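Local coordinates for protein putative drug/sodium antiporter (Escherichia coli, PDB 4Z3N) that transports the genotoxin colibactin as a MATE-family membrane protein, probably working as an antiporter, at residues Asn331-Ala336 with Val386-Leu391; Glu394-Ile399 with Trp451-Leu456. All blocks are in the same frame, centred on the assembly; numbering follows the deposited sequence.

Interaction 1: Asn331-Ala336 with Val386-Leu391; sequences NAYWAA and VAISLL. With OLC ((2R)-2,3-dihydroxypropyl (9Z)-octadec-9-enoate), chain B; OLC ((2R)-2,3-dihydroxypropyl (9Z)-octadec-9-enoate), chain F.
Y333 reaches across from helix 326-358 and gives its phenol hydrogen to the backbone carbonyl of I388 on helix 382-399, with Y333 OH 2.7 Å from I388 O. The donor comes in bent from the C=O direction, at a C=O...donor angle of 125°, and tilted 29° out of the carbonyl plane. CG of Y333 stands anti to the backbone N (chi1 165°), which lays the ring across the gap and brings its edge, not a face, against the second helix. At that edge Y333 CE1 lies 3.6 Å from L391 C and 3.8 Å from L391 CB. Nearly one turn further along, A336 faces L391; the small alanine lets the leucine CD1 methyl come down onto the helix backbone, with L391 CD1 3.5 Å from A336 O. I388 adds its CG2, 3.5 Å from the Y333 OH.

The two segments run nearly antiparallel with axes 10.2 Å apart, so a long side chain such as tyrosine suits the span. A450 of helix 432-453 touches both Y333 and I388, while V337 packs on I388 and L391. Over the centre of the W334 indole sits CE2 of Y333, 3.5 Å above the plane. A buried hydroxyl is thus satisfied by a main-chain carbonyl; the segments' other mutual contacts are van der Waals packing, which leaves this bond as the one directional link across them in what is predicted to be the membrane-spanning bundle.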
loop_
_atom_site.group_PDB
_atom_site.type_symbol
_atom_site.label_atom_id
_atom_site.label_comp_id
_atom_site.label_asym_id
_atom_site.label_seq_id
_atom_site.Cartn_x
_atom_site.Cartn_y
_atom_site.Cartn_z
ATOM N N ASN A 331 -6.013 13.152 18.894
ATOM C CA ASN A 331 -5.740 14.401 18.189
ATOM C C ASN A 331 -4.887 14.173 16.968
ATOM O O ASN A 331 -5.031 14.875 15.973
ATOM C CB ASN A 331 -5.020 15.420 19.080
ATOM C CG ASN A 331 -5.828 15.833 20.281
ATOM O OD1 ASN A 331 -7.034 16.071 20.195
ATOM N ND2 ASN A 331 -5.158 15.923 21.418
ATOM N N ALA A 332 -3.977 13.208 17.068
ATOM C CA ALA A 332 -3.087 12.860 15.970
ATOM C C ALA A 332 -3.889 12.310 14.790
ATOM O O ALA A 332 -3.666 12.722 13.635
ATOM C CB ALA A 332 -2.040 11.863 16.418
ATOM N N TYR A 333 -4.832 11.411 15.076
ATOM C CA TYR A 333 -5.710 10.890 14.030
ATOM C C TYR A 333 -6.486 11.995 13.290
ATOM O O TYR A 333 -6.462 12.054 12.059
ATOM C CB TYR A 333 -6.688 9.893 14.610
ATOM C CG TYR A 333 -7.836 9.606 13.683
ATOM C CD1 TYR A 333 -7.712 8.682 12.653
ATOM C CD2 TYR A 333 -9.046 10.272 13.830
ATOM C CE1 TYR A 333 -8.754 8.446 11.797
ATOM C CE2 TYR A 333 -10.093 10.033 12.982
ATOM C CZ TYR A 333 -9.943 9.122 11.964
ATOM O OH TYR A 333 -11.002 8.895 11.126
ATOM N N TRP A 334 -7.153 12.885 14.029
ATOM C CA TRP A 334 -7.915 13.972 13.397
ATOM C C TRP A 334 -7.039 15.052 12.739
ATOM O O TRP A 334 -7.504 15.716 11.810
ATOM C CB TRP A 334 -8.869 14.627 14.398
ATOM C CG TRP A 334 -9.978 13.728 14.837
ATOM C CD1 TRP A 334 -10.095 13.120 16.044
ATOM C CD2 TRP A 334 -11.119 13.313 14.066
ATOM N NE1 TRP A 334 -11.235 12.351 16.083
ATOM C CE2 TRP A 334 -11.888 12.456 14.888
ATOM C CE3 TRP A 334 -11.570 13.587 12.770
ATOM C CZ2 TRP A 334 -13.080 11.863 14.456
ATOM C CZ3 TRP A 334 -12.762 12.994 12.338
ATOM C CH2 TRP A 334 -13.499 12.141 13.185
ATOM N N ALA A 335 -5.796 15.234 13.199
ATOM C CA ALA A 335 -4.837 16.099 12.485
ATOM C C ALA A 335 -4.527 15.517 11.090
ATOM O O ALA A 335 -4.565 16.220 10.056
ATOM C CB ALA A 335 -3.557 16.260 13.286
ATOM N N ALA A 336 -4.214 14.221 11.091
ATOM C CA ALA A 336 -4.022 13.435 9.876
ATOM C C ALA A 336 -5.243 13.480 8.942
ATOM O O ALA A 336 -5.085 13.656 7.731
ATOM C CB ALA A 336 -3.697 11.995 10.236
ATOM N N VAL A 386 -12.442 8.508 1.871
ATOM C CA VAL A 386 -11.680 7.288 2.123
ATOM C C VAL A 386 -10.642 7.509 3.242
ATOM O O VAL A 386 -10.338 6.593 4.016
ATOM C CB VAL A 386 -10.974 6.784 0.813
ATOM C CG1 VAL A 386 -10.117 5.529 1.064
ATOM C CG2 VAL A 386 -11.995 6.512 -0.271
ATOM N N ALA A 387 -10.115 8.728 3.340
ATOM C CA ALA A 387 -9.114 9.046 4.360
ATOM C C ALA A 387 -9.631 8.785 5.765
ATOM O O ALA A 387 -8.880 8.388 6.653
ATOM C CB ALA A 387 -8.672 10.477 4.239
ATOM N N ILE A 388 -10.920 8.996 5.970
ATOM C CA ILE A 388 -11.463 8.912 7.319
ATOM C C ILE A 388 -11.374 7.488 7.869
ATOM O O ILE A 388 -10.847 7.271 8.966
ATOM C CB ILE A 388 -12.917 9.440 7.358
ATOM C CG1 ILE A 388 -12.922 10.940 7.015
ATOM C CG2 ILE A 388 -13.521 9.233 8.739
ATOM C CD1 ILE A 388 -14.153 11.416 6.328
ATOM N N SER A 389 -11.846 6.510 7.098
ATOM C CA SER A 389 -11.766 5.117 7.532
ATOM C C SER A 389 -10.368 4.502 7.339
ATOM O O SER A 389 -9.921 3.695 8.159
ATOM C CB SER A 389 -12.807 4.280 6.807
ATOM O OG SER A 389 -12.410 4.079 5.473
ATOM N N LEU A 390 -9.663 4.891 6.280
ATOM C CA LEU A 390 -8.330 4.335 6.069
ATOM C C LEU A 390 -7.293 4.755 7.153
ATOM O O LEU A 390 -6.486 3.931 7.588
ATOM C CB LEU A 390 -7.833 4.693 4.676
ATOM C CG LEU A 390 -6.514 4.009 4.330
ATOM C CD1 LEU A 390 -6.614 3.423 2.972
ATOM C CD2 LEU A 390 -5.320 4.966 4.396
ATOM N N LEU A 391 -7.324 6.014 7.594
ATOM C CA LEU A 391 -6.505 6.459 8.723
ATOM C C LEU A 391 -6.983 5.835 10.047
ATOM O O LEU A 391 -6.167 5.505 10.921
ATOM C CB LEU A 391 -6.499 7.992 8.823
ATOM C CG LEU A 391 -5.772 8.735 7.681
ATOM C CD1 LEU A 391 -5.955 10.267 7.752
ATOM C CD2 LEU A 391 -4.280 8.344 7.611
HETATM C C18 OLC B . -7.525 1.787 -0.538
HETATM C C10 OLC B . -14.126 5.847 -4.694
HETATM C C9 OLC B . -13.140 5.613 -5.584
HETATM C C17 OLC B . -8.457 2.602 -1.413
HETATM C C11 OLC B . -14.532 4.794 -3.681
HETATM C C8 OLC B . -13.265 6.158 -6.997
HETATM C C24 OLC B . -17.141 -1.789 -4.711
HETATM C C16 OLC B . -9.886 2.214 -1.107
HETATM C C12 OLC B . -13.711 3.518 -3.810
HETATM C C7 OLC B . -12.028 5.874 -7.829
HETATM C C15 OLC B . -10.855 3.093 -1.887
HETATM C C13 OLC B . -13.331 3.006 -2.420
HETATM C C6 OLC B . -12.010 4.431 -8.297
HETATM C C14 OLC B . -12.014 2.250 -2.402
HETATM C C5 OLC B . -13.357 4.030 -8.860
HETATM C C4 OLC B . -13.495 2.514 -8.831
HETATM C C3 OLC B . -13.119 1.974 -7.465
HETATM C C2 OLC B . -13.639 0.565 -7.253
HETATM C C21 OLC B . -15.302 -0.274 -3.979
HETATM C C1 OLC B . -13.871 0.314 -5.769
HETATM C C22 OLC B . -16.237 -1.394 -3.558
HETATM O O19 OLC B . -13.200 0.872 -4.912
HETATM O O25 OLC B . -17.242 -3.198 -4.766
HETATM O O23 OLC B . -15.480 -2.521 -3.160
HETATM O O20 OLC B . -14.970 -0.448 -5.346
HETATM C C18 OLC F . -20.876 11.191 5.427
HETATM C C10 OLC F . -16.249 15.698 12.394
HETATM C C9 OLC F . -15.356 16.338 13.182
HETATM C C17 OLC F . -20.024 10.846 6.638
HETATM C C11 OLC F . -15.790 14.885 11.195
HETATM C C8 OLC F . -14.685 15.576 14.313
HETATM C C16 OLC F . -19.184 12.039 7.058
HETATM C C12 OLC F . -16.763 13.752 10.936
HETATM C C7 OLC F . -14.006 16.508 15.302
HETATM C C15 OLC F . -18.192 11.696 8.162
HETATM C C13 OLC F . -16.914 13.461 9.447
HETATM C C6 OLC F . -14.067 15.894 16.679
HETATM C C14 OLC F . -18.242 12.753 9.243
#

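Interaction 2: Glu394-Ile399 with Trp451-Leu456; sequences EYYQAI and WRLLRL. With OLC ((2R)-2,3-dihydroxypropyl (9Z)-octadec-9-enoate), chain F.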
loop_
_atom_site.group_PDB
_atom_site.type_symbol
_atom_site.label_atom_id
_atom_site.label_comp_id
_atom_site.label_asym_id
_atom_site.label_seq_id
_atom_site.Cartn_x
_atom_site.Cartn_y
_atom_site.Cartn_z
ATOM N N GLU A 394 -5.159 2.611 10.261
ATOM C CA GLU A 394 -3.782 2.808 10.650
ATOM C C GLU A 394 -3.679 2.948 12.185
ATOM O O GLU A 394 -2.764 2.389 12.795
ATOM C CB GLU A 394 -3.215 4.046 9.945
ATOM C CG GLU A 394 -1.701 4.040 9.751
ATOM C CD GLU A 394 -1.256 2.995 8.735
ATOM O OE1 GLU A 394 -2.133 2.230 8.272
ATOM O OE2 GLU A 394 -0.044 2.936 8.392
ATOM N N TYR A 395 -4.624 3.685 12.783
ATOM C CA TYR A 395 -4.670 3.924 14.221
ATOM C C TYR A 395 -4.781 2.619 15.039
ATOM O O TYR A 395 -4.071 2.415 16.034
ATOM C CB TYR A 395 -5.843 4.869 14.558
ATOM C CG TYR A 395 -5.992 5.195 16.040
ATOM C CD1 TYR A 395 -6.708 4.357 16.883
ATOM C CD2 TYR A 395 -5.415 6.331 16.591
ATOM C CE1 TYR A 395 -6.853 4.628 18.214
ATOM C CE2 TYR A 395 -5.554 6.613 17.938
ATOM C CZ TYR A 395 -6.276 5.751 18.751
ATOM O OH TYR A 395 -6.446 6.007 20.107
ATOM N N TYR A 396 -5.672 1.736 14.626
ATOM C CA TYR A 396 -5.804 0.465 15.307
ATOM C C TYR A 396 -4.581 -0.436 15.112
ATOM O O TYR A 396 -4.203 -1.193 16.003
ATOM C CB TYR A 396 -7.076 -0.235 14.847
ATOM C CG TYR A 396 -8.296 0.429 15.428
ATOM C CD1 TYR A 396 -8.543 0.388 16.796
ATOM C CD2 TYR A 396 -9.180 1.128 14.622
ATOM C CE1 TYR A 396 -9.654 1.013 17.342
ATOM C CE2 TYR A 396 -10.288 1.753 15.153
ATOM C CZ TYR A 396 -10.529 1.694 16.507
ATOM O OH TYR A 396 -11.647 2.318 17.010
ATOM N N GLN A 397 -3.950 -0.340 13.958
ATOM C CA GLN A 397 -2.726 -1.076 13.719
ATOM C C GLN A 397 -1.629 -0.560 14.637
ATOM O O GLN A 397 -0.862 -1.332 15.211
ATOM C CB GLN A 397 -2.311 -0.952 12.255
ATOM C CG GLN A 397 -3.261 -1.635 11.299
ATOM C CD GLN A 397 -3.068 -3.128 11.285
ATOM O OE1 GLN A 397 -3.260 -3.812 12.308
ATOM N NE2 GLN A 397 -2.658 -3.655 10.126
ATOM N N ALA A 398 -1.581 0.755 14.792
ATOM C CA ALA A 398 -0.586 1.377 15.648
ATOM C C ALA A 398 -0.753 0.947 17.109
ATOM O O ALA A 398 0.247 0.764 17.810
ATOM C CB ALA A 398 -0.648 2.899 15.517
ATOM N N ILE A 399 -1.994 0.791 17.576
ATOM C CA ILE A 399 -2.210 0.489 18.991
ATOM C C ILE A 399 -2.373 -1.020 19.255
ATOM O O ILE A 399 -2.645 -1.426 20.389
ATOM C CB ILE A 399 -3.448 1.250 19.580
ATOM C CG1 ILE A 399 -4.743 0.813 18.899
ATOM C CG2 ILE A 399 -3.259 2.777 19.492
ATOM C CD1 ILE A 399 -5.956 1.033 19.748
ATOM N N TRP A 451 -15.633 7.918 12.456
ATOM C CA TRP A 451 -16.034 9.080 13.255
ATOM C C TRP A 451 -16.631 8.716 14.639
ATOM O O TRP A 451 -16.365 9.394 15.639
ATOM C CB TRP A 451 -17.034 9.918 12.455
ATOM C CG TRP A 451 -17.555 11.156 13.150
ATOM C CD1 TRP A 451 -16.907 11.905 14.086
ATOM C CD2 TRP A 451 -18.838 11.779 12.960
ATOM N NE1 TRP A 451 -17.704 12.950 14.498
ATOM C CE2 TRP A 451 -18.890 12.898 13.822
ATOM C CE3 TRP A 451 -19.945 11.500 12.144
ATOM C CZ2 TRP A 451 -20.005 13.738 13.893
ATOM C CZ3 TRP A 451 -21.053 12.339 12.215
ATOM C CH2 TRP A 451 -21.072 13.445 13.083
ATOM N N ARG A 452 -17.423 7.649 14.701
ATOM C CA ARG A 452 -18.015 7.215 15.966
ATOM C C ARG A 452 -17.029 6.510 16.884
ATOM O O ARG A 452 -17.086 6.682 18.101
ATOM C CB ARG A 452 -19.210 6.301 15.706
ATOM C CG ARG A 452 -20.319 7.027 14.963
ATOM C CD ARG A 452 -21.604 6.230 14.954
ATOM N NE ARG A 452 -22.698 6.973 14.334
ATOM C CZ ARG A 452 -23.930 6.496 14.195
ATOM N NH1 ARG A 452 -24.224 5.273 14.628
ATOM N NH2 ARG A 452 -24.864 7.242 13.621
ATOM N N LEU A 453 -16.136 5.713 16.307
ATOM C CA LEU A 453 -15.193 4.945 17.093
ATOM C C LEU A 453 -13.981 5.758 17.549
ATOM O O LEU A 453 -13.292 5.356 18.467
ATOM C CB LEU A 453 -14.701 3.715 16.323
ATOM C CG LEU A 453 -15.642 2.557 15.997
ATOM C CD1 LEU A 453 -14.923 1.514 15.138
ATOM C CD2 LEU A 453 -16.236 1.931 17.239
ATOM N N LEU A 454 -13.682 6.884 16.925
ATOM C CA LEU A 454 -12.432 7.512 17.313
ATOM C C LEU A 454 -12.730 8.655 18.255
ATOM O O LEU A 454 -12.970 9.792 17.876
ATOM C CB LEU A 454 -11.639 7.992 16.081
ATOM C CG LEU A 454 -10.604 7.032 15.459
ATOM C CD1 LEU A 454 -9.399 6.843 16.382
ATOM C CD2 LEU A 454 -11.194 5.666 15.041
ATOM N N ARG A 455 -12.571 8.359 19.518
ATOM C CA ARG A 455 -12.963 9.281 20.552
ATOM C C ARG A 455 -12.670 8.572 21.858
ATOM O O ARG A 455 -12.493 7.344 21.873
ATOM C CB ARG A 455 -14.445 9.678 20.407
ATOM C CG ARG A 455 -15.420 8.539 20.378
ATOM C CD ARG A 455 -16.851 9.030 20.549
ATOM N NE ARG A 455 -17.540 9.267 19.276
ATOM C CZ ARG A 455 -17.753 10.466 18.727
ATOM N NH1 ARG A 455 -17.330 11.575 19.329
ATOM N NH2 ARG A 455 -18.401 10.555 17.569
ATOM N N LEU A 456 -12.576 9.333 22.938
ATOM C CA LEU A 456 -12.405 8.731 24.258
ATOM C C LEU A 456 -13.538 7.779 24.567
ATOM O O LEU A 456 -14.704 8.079 24.307
ATOM C CB LEU A 456 -12.331 9.801 25.345
ATOM C CG LEU A 456 -10.999 10.508 25.354
ATOM C CD1 LEU A 456 -11.072 11.748 26.244
ATOM C CD2 LEU A 456 -9.950 9.486 25.813
HETATM C C18 OLC F . -20.876 11.191 5.427
HETATM C C10 OLC F . -16.249 15.698 12.394
HETATM C C9 OLC F . -15.356 16.338 13.182
HETATM C C17 OLC F . -20.024 10.846 6.638
HETATM C C11 OLC F . -15.790 14.885 11.195
HETATM C C8 OLC F . -14.685 15.576 14.313
HETATM C C16 OLC F . -19.184 12.039 7.058
HETATM C C12 OLC F . -16.763 13.752 10.936
HETATM C C7 OLC F . -14.006 16.508 15.302
HETATM C C15 OLC F . -18.192 11.696 8.162
HETATM C C13 OLC F . -16.914 13.461 9.447
HETATM C C6 OLC F . -14.067 15.894 16.679
HETATM C C14 OLC F . -18.242 12.753 9.243
#
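L454, just where helix 432-453 gives way to loop, sends its two methyls to two different tyrosines of helix 382-399. L454 CD1 lies over the centre of the Y395 ring, 3.7 Å from the centroid and 10° off the ring normal, a CH-pi contact made nearly straight down onto the face. CD2 of L454 meets the neighbouring ring obliquely, 4.0 Å from CE2 of Y396. A branched aliphatic residue suits this place because one side chain can serve both rings at once, the leucine and the two tyrosines lying alongside each other and pointing opposite ways.

Y396 buries nearly as much surface as L454. Its CG stands anti to the carbonyl carbon (chi1 -73°), and the ring extends until Y396 OH comes 3.4 Å from CB of L453, the two side chains crossing at about a right angle. No hydrogen bond joins the segments; this is a van der Waals contact of a phenol oxygen with the last helical residue. The ring also meets that of Y404, with the planes inclined by about 35°.

Y395 offers one face to L454 and has the CG2 methyl of I399 on the opposite face, 4.2 Å above the plane and toward the rim, so the ring lies between two aliphatic groups. Its hydroxyl is hydrogen-bonded to T329 OG1, which ties the far end of the ring to helix 326-358.

The contact joins the C-terminal end of helix 382-399 to that of helix 432-453, within the C-terminal half of this MATE transporter. Around this junction, L330 of helix 326-358 touches both Y395 and L454, V317 of helix 286-322 packs on Y395, and W463 of the last modelled helix, 458-467, lies against Y396 and I399.

In the fold
Interactions 1 and 2 follow one another along helix 382-399, their centres 9 Å apart, and merge into one continuous packed region on the same side of the chain's centre. Y333 CE2 lies 3.9 Å from L454 CG, so Y333 faces both interfaces, and W334 CH2 comes within 3.5 Å of W451 CD1. The two tryptophans also share one bound monoolein (OLC), chain F: its C11 lies 3.7 Å from W334 CZ3 and its C12 3.5 Å from W451 CG. This lipid-like molecule lies against helices 326-358 and 432-453, while helix 382-399 packs with both, consistent with a bilayer-facing surface of the transporter.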